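Local coordinates for protein adenylate kinase (Cryptosporidium parvum Iowa II, PDB 3BE4) that probably catalyses phosphoryl transfer between ATP and AMP, as adenylate kinases do, and here holds the bisubstrate analogue bis(adenosine)-5'-pentaphosphate, at residues 38-43 with 66-71; 32-37 with 75-80; 198-203 with 207-212. All coordinates share one frame; numbering follows the deposited sequence. Where two conformers were deposited one is given.

All three contacts are largely buried, at two ends of one P-loop kinase fold. Contacts 1 and 2 adjoin, with centres about 10 Å apart; both join helix 36-45 or the strand leading into it to helix 66-78, and both touch the same adenosine of AP5, contact 1 also its first phosphate. Their cross-segment chemistry is wholly apolar, with R41 and T36 each giving a hydrogen bond to the ligand. Contact 3, on the opposite side of the chain's centre and about 24 Å from contact 2 between centres, packs the last strand against the C-terminal helix. There a side-chain amide adds two hydrogen bonds to the valine packing. Contacts 2 and 3 involve the outermost strands of the parallel sheet.

Contact 1. Residues 38-43 with 66-71; sequences DMLREA and DEIVLG. With AP5 (bis(adenosine)-5'-pentaphosphate), chain C.
With CG of L40 anti to its carbonyl carbon (chi1 -71°), the leucine sends its branch ends toward V69 and I68. The rotation of V69 (chi1 178°) gives CG1 to the ligand amine and leaves CG2, beside the backbone N, to meet L40 CD1 at 4.3 Å. The V69 distances apply to one of its two deposited conformers. CD2, the other branch of L40, brushes I68 CG2 at 4.5 Å, so residues 38-43 and 66-71 touch lightly, through branch ends alone. L72 continues the packing of helix 66-78 against M39 and L40.

L40 CD1 and both V69 methyls lie against one face of the AP5 adenine. L40 CD1 is 3.6 Å from N9A, at the sugar end of the base; V69 CG1 is 3.7 Å from N6A and V69 CG2 3.9 Å from N1A, at the far end. I58 and V64 pack against L40, while F91 lies against V69.

The next residue, R41, reaches the phosphate chain. Its NH1 donates to AP5 O1A in a short but bent bond (2.7 Å, 137° at the hydrogen), with PA in the guanidinium plane at its edge. R165 and a weak, long ion pair with D167 adjoin this arginine. The division of labour, hydrocarbon for the base and a positive charge for the phosphate, is consistent with the AMP site of adenylate kinases.

Contact 2. Residues 32-37 with 75-80; sequences AHLSTG and EKFDLG. With AP5 (bis(adenosine)-5'-pentaphosphate), chain C.
Apolar contact between L34 and the helix 66-78 side chains K76 and F77 makes up the whole of the direct meeting here. L34 CD2 lies 3.7 Å from K76 CG, in the K76 conformer given, and the two side chains run alongside one another, pointing opposite ways. The lysine contributes only its first methylenes, its chain bending at chi2 (-84°), which carries the amine off from L34. L34 CD2 also approaches F77 CE2, at 4.4 Å and obliquely to the ring.

No hydrogen bond crosses between the segments; T36 bonds to the ligand. Its OG1 donates to N7A of the AP5 adenine at 2.8 Å; chi1 of 34° tucks the hydroxyl between backbone N and carbonyl carbon. G37 CA lies 3.4 Å from AP5 O5F, and phosphate oxygen O1A sits close to where a beta carbon would be. S35 OG provides the N-cap of helix 36-45 through D38 N, and G80 closes helix 66-78 in a Schellman motif, its N bonded to F77 O at 3.1 Å.

Strand 32-35 is outermost in the parallel sheet, bonded to strand 86-89; M39 of helix 36-45 packs on L34 and K76, while F77 meets F86 edge-to-face and buries itself against helix 95-108.

Contact 3. Residues 198-203 with 207-212; sequences KRVNAK and KEVTEQ
Q212 grips the backbone of N201 with both ends of its amide, in a strand-turn-helix unit that ends the P-loop kinase fold: strand 197-201 turns back into helix 206-216. The N201 N-H points almost straight at Q212 OE1 (2.9 Å, 178° at the hydrogen), and Q212 NE2 returns a bond of 3.2 Å to N201 O. Both polar atoms of the N201 backbone are thus taken up by one side chain, which occupies the edge of the outermost strand much as a neighbouring strand would. A flip would set OE1 against N201 O and NE2 against N201 N, so the pair should hold the amide in this sense.

Beside it the contact is hydrocarbon. V200 crosses Q212 obliquely, its CG1 lying 3.9 Å from Q212 CB, and V200 CG2 meets V209 CG1 at 4.3 Å. V209 CG2 lies against the start of the turn, 3.6 Å from N201 O and 4.1 Å from A202 CA. V209 also touches AP5.

Further out, the axes of strand 198-201 and helix 207-212 run nearly antiparallel, at 161°. Backbone bonds to strand 114-119 hold V200 and A202, I213 and I216 pack on V200, and L204 covers V209 and Q212. N201 also closes an Asx turn at the strand end: with CG anti to the backbone N (chi1 -179°), OD1 accepts from K203 N at 3.0 Å, the donor lying above the carbonyl plane.

Contact 1. Residues 38-43 with 66-71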
loop_
_atom_site.group_PDB
_atom_site.type_symbol
_atom_site.label_atom_id
_atom_site.label_comp_id
_atom_site.label_asym_id
_atom_site.label_seq_id
_atom_site.Cartn_x
_atom_site.Cartn_y
_atom_site.Cartn_z
ATOM N N ASP A 38 0.447 6.567 2.826
ATOM C CA ASP A 38 -0.413 7.746 2.731
ATOM C C ASP A 38 -0.781 8.316 4.083
ATOM O O ASP A 38 -0.908 9.550 4.183
ATOM C CB ASP A 38 -1.760 7.364 2.053
ATOM C CG ASP A 38 -1.641 6.919 0.564
ATOM O OD1 ASP A 38 -0.538 7.117 -0.194
ATOM O OD2 ASP A 38 -2.731 6.341 0.059
ATOM N N MET A 39 -1.009 7.496 5.101
ATOM C CA MET A 39 -1.293 7.859 6.491
ATOM C C MET A 39 -0.151 8.676 7.114
ATOM O O MET A 39 -0.352 9.698 7.767
ATOM C CB MET A 39 -1.642 6.657 7.374
ATOM C CG MET A 39 -2.928 5.931 6.979
ATOM S SD MET A 39 -2.996 4.110 7.424
ATOM C CE MET A 39 -2.763 4.175 9.213
ATOM N N LEU A 40 1.074 8.230 6.845
ATOM C CA LEU A 40 2.228 9.050 7.248
ATOM C C LEU A 40 2.309 10.364 6.533
ATOM O O LEU A 40 2.557 11.346 7.250
ATOM C CB LEU A 40 3.535 8.245 7.023
ATOM C CG LEU A 40 3.731 7.087 8.009
ATOM C CD1 LEU A 40 4.874 6.197 7.450
ATOM C CD2 LEU A 40 4.094 7.560 9.429
ATOM N N ARG A 41 2.127 10.450 5.206
ATOM C CA ARG A 41 2.125 11.693 4.459
ATOM C C ARG A 41 0.987 12.575 4.991
ATOM O O ARG A 41 1.194 13.783 5.198
ATOM C CB ARG A 41 1.960 11.486 2.979
ATOM C CG ARG A 41 3.298 11.061 2.444
ATOM C CD ARG A 41 3.622 11.350 1.021
ATOM N NE ARG A 41 3.487 10.073 0.585
ATOM C CZ ARG A 41 4.378 9.070 0.598
ATOM N NH1 ARG A 41 3.692 8.100 0.374
ATOM N NH2 ARG A 41 5.802 8.984 0.729
ATOM N N GLU A 42 -0.198 12.026 5.270
ATOM C CA GLU A 42 -1.251 12.842 5.998
ATOM C C GLU A 42 -0.866 13.287 7.447
ATOM O O GLU A 42 -1.252 14.402 7.917
ATOM C CB GLU A 42 -2.557 12.064 6.077
ATOM C CG GLU A 42 -3.743 12.834 6.594
ATOM C CD GLU A 42 -4.779 11.913 7.249
ATOM O OE1 GLU A 42 -4.786 10.686 6.994
ATOM O OE2 GLU A 42 -5.594 12.418 8.045
ATOM N N ALA A 43 -0.165 12.446 8.190
ATOM C CA ALA A 43 0.330 12.890 9.529
ATOM C C ALA A 43 1.387 13.997 9.410
ATOM O O ALA A 43 1.415 14.941 10.243
ATOM C CB ALA A 43 0.858 11.755 10.372
ATOM N N ASP A 66 8.562 0.564 13.797
ATOM C CA ASP A 66 7.447 -0.373 13.888
ATOM C C ASP A 66 6.361 0.155 14.794
ATOM O O ASP A 66 5.145 0.045 14.493
ATOM C CB ASP A 66 7.931 -1.674 14.450
ATOM C CG ASP A 66 8.721 -2.501 13.387
ATOM O OD1 ASP A 66 8.601 -2.332 12.097
ATOM O OD2 ASP A 66 9.536 -3.434 13.803
ATOM N N GLU A 67 6.735 0.744 15.919
ATOM C CA GLU A 67 5.787 1.147 16.924
ATOM C C GLU A 67 4.929 2.328 16.445
ATOM O O GLU A 67 3.759 2.417 16.783
ATOM C CB GLU A 67 6.523 1.389 18.271
ATOM C CG GLU A 67 7.820 2.268 18.370
ATOM C CD GLU A 67 8.815 2.274 17.204
ATOM O OE1 GLU A 67 9.431 1.208 16.870
ATOM O OE2 GLU A 67 8.941 3.401 16.649
ATOM N N ILE A 68 5.515 3.205 15.689
ATOM C CA ILE A 68 4.808 4.351 15.157
ATOM C C ILE A 68 3.700 3.833 14.174
ATOM O O ILE A 68 2.521 4.264 14.264
ATOM C CB ILE A 68 5.798 5.237 14.389
ATOM C CG1 ILE A 68 6.674 5.913 15.470
ATOM C CG2 ILE A 68 5.075 6.343 13.637
ATOM C CD1 ILE A 68 7.891 6.690 14.904
ATOM N N VAL A 69 4.068 2.987 13.217
ATOM C CA VAL A 69 3.080 2.554 12.310
ATOM C C VAL A 69 2.072 1.621 12.934
ATOM O O VAL A 69 0.866 1.665 12.605
ATOM C CB VAL A 69 3.699 2.041 11.048
ATOM C CG1 VAL A 69 2.649 1.581 10.182
ATOM C CG2 VAL A 69 4.568 3.158 10.418
ATOM N N LEU A 70 2.505 0.728 13.846
ATOM C CA LEU A 70 1.498 -0.107 14.540
ATOM C C LEU A 70 0.481 0.799 15.317
ATOM O O LEU A 70 -0.706 0.486 15.335
ATOM C CB LEU A 70 2.242 -0.971 15.562
ATOM C CG LEU A 70 2.712 -2.257 14.862
ATOM C CD1 LEU A 70 3.875 -2.975 15.664
ATOM C CD2 LEU A 70 1.595 -3.266 14.603
ATOM N N GLY A 71 0.942 1.936 15.838
ATOM C CA GLY A 71 0.069 2.900 16.577
ATOM C C GLY A 71 -0.996 3.420 15.647
ATOM O O GLY A 71 -2.171 3.521 16.013
HETATM P PA AP5 C . 4.318 4.169 0.485
HETATM O O1A AP5 C . 3.524 5.447 0.168
HETATM O O2A AP5 C . 3.605 2.920 0.717
HETATM O O3A AP5 C . 5.424 3.956 -0.652
HETATM P PB AP5 C . 6.119 2.635 -1.200
HETATM O O1B AP5 C . 6.154 1.598 -0.185
HETATM O O2B AP5 C . 7.402 3.088 -1.907
HETATM O O3B AP5 C . 4.980 2.199 -2.357
HETATM P PG AP5 C . 4.266 3.087 -3.431
HETATM O O1G AP5 C . 5.312 3.865 -4.151
HETATM O O2G AP5 C . 3.165 3.784 -2.742
HETATM O O3G AP5 C . 3.773 1.884 -4.330
HETATM P PD AP5 C . 2.313 1.282 -4.740
HETATM O O1D AP5 C . 1.290 2.007 -3.976
HETATM O O2D AP5 C . 2.461 -0.180 -4.658
HETATM O O3D AP5 C . 2.254 1.618 -6.303
HETATM P PE AP5 C . 1.311 2.667 -7.046
HETATM O O1E AP5 C . 1.529 3.967 -6.479
HETATM O O2E AP5 C . -0.114 2.159 -7.142
HETATM O O5F AP5 C . 5.254 4.349 1.767
HETATM C C5F AP5 C . 5.921 5.622 1.787
HETATM C C4F AP5 C . 7.102 5.392 2.818
HETATM O O4F AP5 C . 6.546 5.536 4.103
HETATM C C3F AP5 C . 7.814 4.092 2.825
HETATM O O3F AP5 C . 8.829 4.038 1.847
HETATM C C2F AP5 C . 8.387 4.189 4.254
HETATM O O2F AP5 C . 9.428 5.239 4.339
HETATM C C1F AP5 C . 7.202 4.680 5.064
HETATM N N9A AP5 C . 6.365 3.578 5.458
HETATM C C8A AP5 C . 5.066 3.354 4.925
HETATM N N7A AP5 C . 4.526 2.283 5.482
HETATM C C5A AP5 C . 5.446 1.809 6.439
HETATM C C6A AP5 C . 5.372 0.767 7.342
HETATM N N6A AP5 C . 4.446 -0.194 7.434
HETATM N N1A AP5 C . 6.529 0.624 8.148
HETATM C C2A AP5 C . 7.487 1.521 8.065
HETATM N N3A AP5 C . 7.598 2.558 7.208
HETATM C C4A AP5 C . 6.456 2.742 6.399
HETATM O O5J AP5 C . 1.862 2.533 -8.511
HETATM C C5J AP5 C . 3.215 3.106 -8.864
HETATM C C4J AP5 C . 3.075 3.565 -10.332
HETATM O O4J AP5 C . 2.808 2.508 -11.273
HETATM C C3J AP5 C . 2.043 4.684 -10.489
HETATM O O3J AP5 C . 2.514 5.622 -11.434
HETATM C C2J AP5 C . 0.963 3.863 -11.124
HETATM O O2J AP5 C . 0.136 4.664 -11.956
HETATM C C1J AP5 C . 1.548 2.889 -12.050
HETATM N N9B AP5 C . 0.923 1.621 -12.264
HETATM C C8B AP5 C . 0.141 0.907 -11.359
HETATM N N7B AP5 C . -0.193 -0.265 -11.931
HETATM C C5B AP5 C . 0.357 -0.309 -13.190
HETATM C C6B AP5 C . 0.489 -1.339 -14.173
HETATM N N6B AP5 C . -0.110 -2.514 -13.983
HETATM N N1B AP5 C . 1.171 -1.049 -15.316
HETATM C C2B AP5 C . 1.851 0.172 -15.440
HETATM N N3B AP5 C . 1.839 1.161 -14.494
HETATM C C4B AP5 C . 1.169 0.889 -13.314
#

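Contact 2. Residues 32-37 with 75-80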
loop_
_atom_site.group_PDB
_atom_site.type_symbol
_atom_site.label_atom_id
_atom_site.label_comp_id
_atom_site.label_asym_id
_atom_site.label_seq_id
_atom_site.Cartn_x
_atom_site.Cartn_y
_atom_site.Cartn_z
ATOM N N ALA A 32 -12.029 -0.648 3.820
ATOM C CA ALA A 32 -11.269 0.567 4.204
ATOM C C ALA A 32 -9.839 0.385 3.634
ATOM O O ALA A 32 -9.357 -0.731 3.777
ATOM C CB ALA A 32 -11.125 0.562 5.707
ATOM N N HIS A 33 -9.281 1.381 2.961
ATOM C CA HIS A 33 -7.956 1.190 2.438
ATOM C C HIS A 33 -6.992 1.835 3.475
ATOM O O HIS A 33 -7.064 3.071 3.713
ATOM C CB HIS A 33 -7.907 1.966 1.166
ATOM C CG HIS A 33 -6.539 2.022 0.593
ATOM N ND1 HIS A 33 -6.146 3.071 -0.192
ATOM C CD2 HIS A 33 -5.486 1.150 0.662
ATOM C CE1 HIS A 33 -4.875 2.896 -0.570
ATOM N NE2 HIS A 33 -4.476 1.707 -0.108
ATOM N N LEU A 34 -6.064 1.046 4.029
ATOM C CA LEU A 34 -5.084 1.597 4.912
ATOM C C LEU A 34 -3.662 1.523 4.340
ATOM O O LEU A 34 -3.126 0.428 4.338
ATOM C CB LEU A 34 -5.104 0.830 6.234
ATOM C CG LEU A 34 -6.236 1.073 7.307
ATOM C CD1 LEU A 34 -7.462 0.508 6.906
ATOM C CD2 LEU A 34 -5.902 0.368 8.651
ATOM N N SER A 35 -3.202 2.616 3.722
ATOM C CA SER A 35 -1.868 2.717 3.225
ATOM C C SER A 35 -1.130 3.425 4.333
ATOM O O SER A 35 -1.409 4.627 4.496
ATOM C CB SER A 35 -1.861 3.494 1.924
ATOM O OG SER A 35 -0.577 4.011 1.608
ATOM N N THR A 36 -0.140 2.758 5.040
ATOM C CA THR A 36 0.513 3.479 6.030
ATOM C C THR A 36 1.453 4.586 5.408
ATOM O O THR A 36 1.668 5.621 6.101
ATOM C CB THR A 36 1.406 2.523 6.826
ATOM O OG1 THR A 36 1.877 1.550 5.951
ATOM C CG2 THR A 36 0.543 1.799 7.894
ATOM N N GLY A 37 1.815 4.470 4.155
ATOM C CA GLY A 37 2.603 5.588 3.511
ATOM C C GLY A 37 1.649 6.796 3.314
ATOM O O GLY A 37 2.043 7.920 3.674
ATOM N N GLU A 75 -5.012 2.508 15.820
ATOM C CA GLU A 75 -5.918 3.605 16.022
ATOM C C GLU A 75 -7.086 3.381 15.047
ATOM O O GLU A 75 -8.317 3.503 15.421
ATOM C CB GLU A 75 -5.231 4.928 15.759
ATOM C CG GLU A 75 -6.191 6.099 15.857
ATOM C CD GLU A 75 -5.520 7.451 15.687
ATOM O OE1 GLU A 75 -4.706 7.643 14.749
ATOM O OE2 GLU A 75 -5.899 8.372 16.453
ATOM N N LYS A 76 -6.792 2.952 13.809
ATOM C CA LYS A 76 -7.952 2.747 12.834
ATOM C C LYS A 76 -8.858 1.668 13.294
ATOM O O LYS A 76 -10.141 1.749 13.234
ATOM C CB LYS A 76 -7.434 2.317 11.473
ATOM C CG LYS A 76 -6.519 3.333 10.799
ATOM C CD LYS A 76 -7.313 4.380 10.073
ATOM C CE LYS A 76 -6.532 5.693 10.017
ATOM N NZ LYS A 76 -7.496 6.818 9.679
ATOM N N PHE A 77 -8.299 0.518 13.693
ATOM C CA PHE A 77 -9.074 -0.600 14.204
ATOM C C PHE A 77 -9.860 -0.193 15.428
ATOM O O PHE A 77 -11.046 -0.513 15.466
ATOM C CB PHE A 77 -8.145 -1.751 14.557
ATOM C CG PHE A 77 -7.814 -2.561 13.300
ATOM C CD1 PHE A 77 -8.610 -3.621 12.873
ATOM C CD2 PHE A 77 -6.644 -2.268 12.540
ATOM C CE1 PHE A 77 -8.337 -4.406 11.697
ATOM C CE2 PHE A 77 -6.301 -3.048 11.325
ATOM C CZ PHE A 77 -7.087 -4.126 10.946
ATOM N N ASP A 78 -9.224 0.556 16.334
ATOM C CA ASP A 78 -9.922 0.878 17.613
ATOM C C ASP A 78 -11.129 1.807 17.308
ATOM O O ASP A 78 -12.155 1.823 18.061
ATOM C CB ASP A 78 -8.959 1.597 18.541
ATOM C CG ASP A 78 -7.921 0.561 19.227
ATOM O OD1 ASP A 78 -8.132 -0.650 19.133
ATOM O OD2 ASP A 78 -6.978 1.088 19.827
ATOM N N LEU A 79 -11.012 2.664 16.297
ATOM C CA LEU A 79 -12.130 3.631 16.004
ATOM C C LEU A 79 -13.308 2.958 15.315
ATOM O O LEU A 79 -14.286 3.667 15.099
ATOM C CB LEU A 79 -11.586 4.761 15.139
ATOM C CG LEU A 79 -10.491 5.702 15.763
ATOM C CD1 LEU A 79 -9.954 6.536 14.657
ATOM C CD2 LEU A 79 -11.065 6.553 16.912
ATOM N N GLY A 80 -13.128 1.736 14.810
ATOM C CA GLY A 80 -14.205 0.961 14.036
ATOM C C GLY A 80 -14.087 1.074 12.546
ATOM O O GLY A 80 -15.010 0.647 11.820
HETATM P PA AP5 C . 4.318 4.169 0.485
HETATM O O1A AP5 C . 3.524 5.447 0.168
HETATM O O2A AP5 C . 3.605 2.920 0.717
HETATM O O3A AP5 C . 5.424 3.956 -0.652
HETATM P PB AP5 C . 6.119 2.635 -1.200
HETATM O O1B AP5 C . 6.154 1.598 -0.185
HETATM O O2B AP5 C . 7.402 3.088 -1.907
HETATM O O3B AP5 C . 4.980 2.199 -2.357
HETATM P PG AP5 C . 4.266 3.087 -3.431
HETATM O O1G AP5 C . 5.312 3.865 -4.151
HETATM O O2G AP5 C . 3.165 3.784 -2.742
HETATM O O3G AP5 C . 3.773 1.884 -4.330
HETATM P PD AP5 C . 2.313 1.282 -4.740
HETATM O O1D AP5 C . 1.290 2.007 -3.976
HETATM O O2D AP5 C . 2.461 -0.180 -4.658
HETATM O O3D AP5 C . 2.254 1.618 -6.303
HETATM P PE AP5 C . 1.311 2.667 -7.046
HETATM O O1E AP5 C . 1.529 3.967 -6.479
HETATM O O2E AP5 C . -0.114 2.159 -7.142
HETATM O O5F AP5 C . 5.254 4.349 1.767
HETATM C C5F AP5 C . 5.921 5.622 1.787
HETATM C C4F AP5 C . 7.102 5.392 2.818
HETATM O O4F AP5 C . 6.546 5.536 4.103
HETATM C C3F AP5 C . 7.814 4.092 2.825
HETATM O O3F AP5 C . 8.829 4.038 1.847
HETATM C C2F AP5 C . 8.387 4.189 4.254
HETATM O O2F AP5 C . 9.428 5.239 4.339
HETATM C C1F AP5 C . 7.202 4.680 5.064
HETATM N N9A AP5 C . 6.365 3.578 5.458
HETATM C C8A AP5 C . 5.066 3.354 4.925
HETATM N N7A AP5 C . 4.526 2.283 5.482
HETATM C C5A AP5 C . 5.446 1.809 6.439
HETATM C C6A AP5 C . 5.372 0.767 7.342
HETATM N N6A AP5 C . 4.446 -0.194 7.434
HETATM N N1A AP5 C . 6.529 0.624 8.148
HETATM C C2A AP5 C . 7.487 1.521 8.065
HETATM N N3A AP5 C . 7.598 2.558 7.208
HETATM C C4A AP5 C . 6.456 2.742 6.399
HETATM O O5J AP5 C . 1.862 2.533 -8.511
HETATM C C5J AP5 C . 3.215 3.106 -8.864
HETATM C C4J AP5 C . 3.075 3.565 -10.332
HETATM O O4J AP5 C . 2.808 2.508 -11.273
HETATM C C3J AP5 C . 2.043 4.684 -10.489
HETATM O O3J AP5 C . 2.514 5.622 -11.434
HETATM C C2J AP5 C . 0.963 3.863 -11.124
HETATM O O2J AP5 C . 0.136 4.664 -11.956
HETATM C C1J AP5 C . 1.548 2.889 -12.050
HETATM N N9B AP5 C . 0.923 1.621 -12.264
HETATM C C8B AP5 C . 0.141 0.907 -11.359
HETATM N N7B AP5 C . -0.193 -0.265 -11.931
HETATM C C5B AP5 C . 0.357 -0.309 -13.190
HETATM C C6B AP5 C . 0.489 -1.339 -14.173
HETATM N N6B AP5 C . -0.110 -2.514 -13.983
HETATM N N1B AP5 C . 1.171 -1.049 -15.316
HETATM C C2B AP5 C . 1.851 0.172 -15.440
HETATM N N3B AP5 C . 1.839 1.161 -14.494
HETATM C C4B AP5 C . 1.169 0.889 -13.314
#

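Contact 3. Residues 198-203 with 207-212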
loop_
_atom_site.group_PDB
_atom_site.type_symbol
_atom_site.label_atom_id
_atom_site.label_comp_id
_atom_site.label_asym_id
_atom_site.label_seq_id
_atom_site.Cartn_x
_atom_site.Cartn_y
_atom_site.Cartn_z
ATOM N N LYS A 198 -1.736 -15.644 -1.795
ATOM C CA LYS A 198 -1.885 -15.903 -3.230
ATOM C C LYS A 198 -1.004 -14.800 -3.946
ATOM O O LYS A 198 -0.760 -13.787 -3.411
ATOM C CB LYS A 198 -3.313 -15.884 -3.733
ATOM C CG LYS A 198 -3.952 -17.375 -3.385
ATOM C CD LYS A 198 -5.315 -17.677 -3.902
ATOM C CE LYS A 198 -5.698 -19.108 -3.388
ATOM N N ARG A 199 -0.585 -15.078 -5.167
ATOM C CA ARG A 199 0.314 -14.212 -5.953
ATOM C C ARG A 199 -0.403 -13.752 -7.167
ATOM O O ARG A 199 -1.314 -14.453 -7.768
ATOM C CB ARG A 199 1.530 -15.010 -6.352
ATOM C CG ARG A 199 2.279 -15.609 -5.197
ATOM C CD ARG A 199 3.733 -16.225 -5.562
ATOM N NE ARG A 199 4.344 -16.826 -4.408
ATOM C CZ ARG A 199 5.621 -16.701 -4.108
ATOM N NH1 ARG A 199 6.426 -16.020 -4.902
ATOM N NH2 ARG A 199 6.110 -17.307 -3.025
ATOM N N VAL A 200 -0.051 -12.536 -7.599
ATOM C CA VAL A 200 -0.557 -12.003 -8.900
ATOM C C VAL A 200 0.638 -11.491 -9.639
ATOM O O VAL A 200 1.693 -11.195 -9.020
ATOM C CB VAL A 200 -1.610 -10.852 -8.801
ATOM C CG1 VAL A 200 -2.926 -11.409 -8.089
ATOM C CG2 VAL A 200 -1.108 -9.642 -8.034
ATOM N N ASN A 201 0.496 -11.511 -10.941
ATOM C CA ASN A 201 1.595 -11.015 -11.827
ATOM C C ASN A 201 1.437 -9.537 -11.988
ATOM O O ASN A 201 0.597 -9.041 -12.716
ATOM C CB ASN A 201 1.505 -11.697 -13.202
ATOM C CG ASN A 201 2.624 -11.228 -14.087
ATOM O OD1 ASN A 201 3.503 -10.399 -13.687
ATOM N ND2 ASN A 201 2.659 -11.821 -15.273
ATOM N N ALA A 202 2.153 -8.786 -11.202
ATOM C CA ALA A 202 1.987 -7.313 -11.201
ATOM C C ALA A 202 2.645 -6.650 -12.428
ATOM O O ALA A 202 2.534 -5.445 -12.607
ATOM C CB ALA A 202 2.466 -6.696 -9.864
ATOM N N LYS A 203 3.393 -7.429 -13.243
ATOM C CA LYS A 203 4.006 -6.878 -14.442
ATOM C C LYS A 203 2.976 -6.591 -15.532
ATOM O O LYS A 203 3.267 -5.827 -16.483
ATOM C CB LYS A 203 5.103 -7.835 -14.951
ATOM C CG LYS A 203 6.312 -7.852 -14.077
ATOM C CD LYS A 203 7.352 -8.936 -14.659
ATOM C CE LYS A 203 7.961 -8.539 -16.004
ATOM N NZ LYS A 203 8.771 -7.189 -15.968
ATOM N N LYS A 207 -5.476 -3.224 -15.837
ATOM C CA LYS A 207 -6.717 -4.005 -15.872
ATOM C C LYS A 207 -6.582 -5.452 -15.763
ATOM O O LYS A 207 -7.539 -6.162 -15.258
ATOM C CB LYS A 207 -7.613 -3.645 -17.100
ATOM C CG LYS A 207 -7.922 -2.232 -17.063
ATOM C CD LYS A 207 -8.934 -1.808 -18.217
ATOM C CE LYS A 207 -9.101 -0.339 -18.262
ATOM N NZ LYS A 207 -9.909 0.024 -19.497
ATOM N N GLU A 208 -5.509 -6.086 -16.308
ATOM C CA GLU A 208 -5.224 -7.486 -16.142
ATOM C C GLU A 208 -4.799 -7.845 -14.764
ATOM O O GLU A 208 -5.177 -8.914 -14.252
ATOM C CB GLU A 208 -4.073 -7.871 -17.047
ATOM C CG GLU A 208 -4.544 -7.836 -18.536
ATOM C CD GLU A 208 -3.438 -8.424 -19.544
ATOM O OE1 GLU A 208 -2.632 -9.304 -19.192
ATOM O OE2 GLU A 208 -3.370 -7.954 -20.745
ATOM N N VAL A 209 -4.098 -6.921 -14.027
ATOM C CA VAL A 209 -3.843 -7.224 -12.655
ATOM C C VAL A 209 -5.160 -7.224 -11.827
ATOM O O VAL A 209 -5.308 -8.078 -10.966
ATOM C CB VAL A 209 -2.803 -6.153 -12.046
ATOM C CG1 VAL A 209 -2.563 -6.403 -10.546
ATOM C CG2 VAL A 209 -1.547 -6.136 -12.925
ATOM N N THR A 210 -6.061 -6.289 -12.139
ATOM C CA THR A 210 -7.362 -6.200 -11.484
ATOM C C THR A 210 -8.071 -7.545 -11.731
ATOM O O THR A 210 -8.609 -8.077 -10.763
ATOM C CB THR A 210 -8.138 -5.092 -12.043
ATOM O OG1 THR A 210 -7.556 -3.816 -11.678
ATOM C CG2 THR A 210 -9.616 -5.073 -11.522
ATOM N N GLU A 211 -8.116 -8.058 -12.980
ATOM C CA GLU A 211 -8.779 -9.372 -13.153
ATOM C C GLU A 211 -8.127 -10.502 -12.368
ATOM O O GLU A 211 -8.842 -11.351 -11.823
ATOM C CB GLU A 211 -9.006 -9.711 -14.659
ATOM C CG GLU A 211 -10.003 -8.792 -15.402
ATOM C CD GLU A 211 -11.337 -8.580 -14.661
ATOM O OE1 GLU A 211 -11.967 -9.615 -14.318
ATOM O OE2 GLU A 211 -11.696 -7.385 -14.372
ATOM N N GLN A 212 -6.811 -10.543 -12.150
ATOM C CA GLN A 212 -6.277 -11.531 -11.371
ATOM C C GLN A 212 -6.623 -11.395 -9.910
ATOM O O GLN A 212 -6.729 -12.413 -9.226
ATOM C CB GLN A 212 -4.761 -11.510 -11.478
ATOM C CG GLN A 212 -4.192 -11.924 -12.820
ATOM C CD GLN A 212 -2.681 -11.735 -12.656
ATOM O OE1 GLN A 212 -1.983 -12.501 -12.061
ATOM N NE2 GLN A 212 -2.224 -10.529 -13.087
#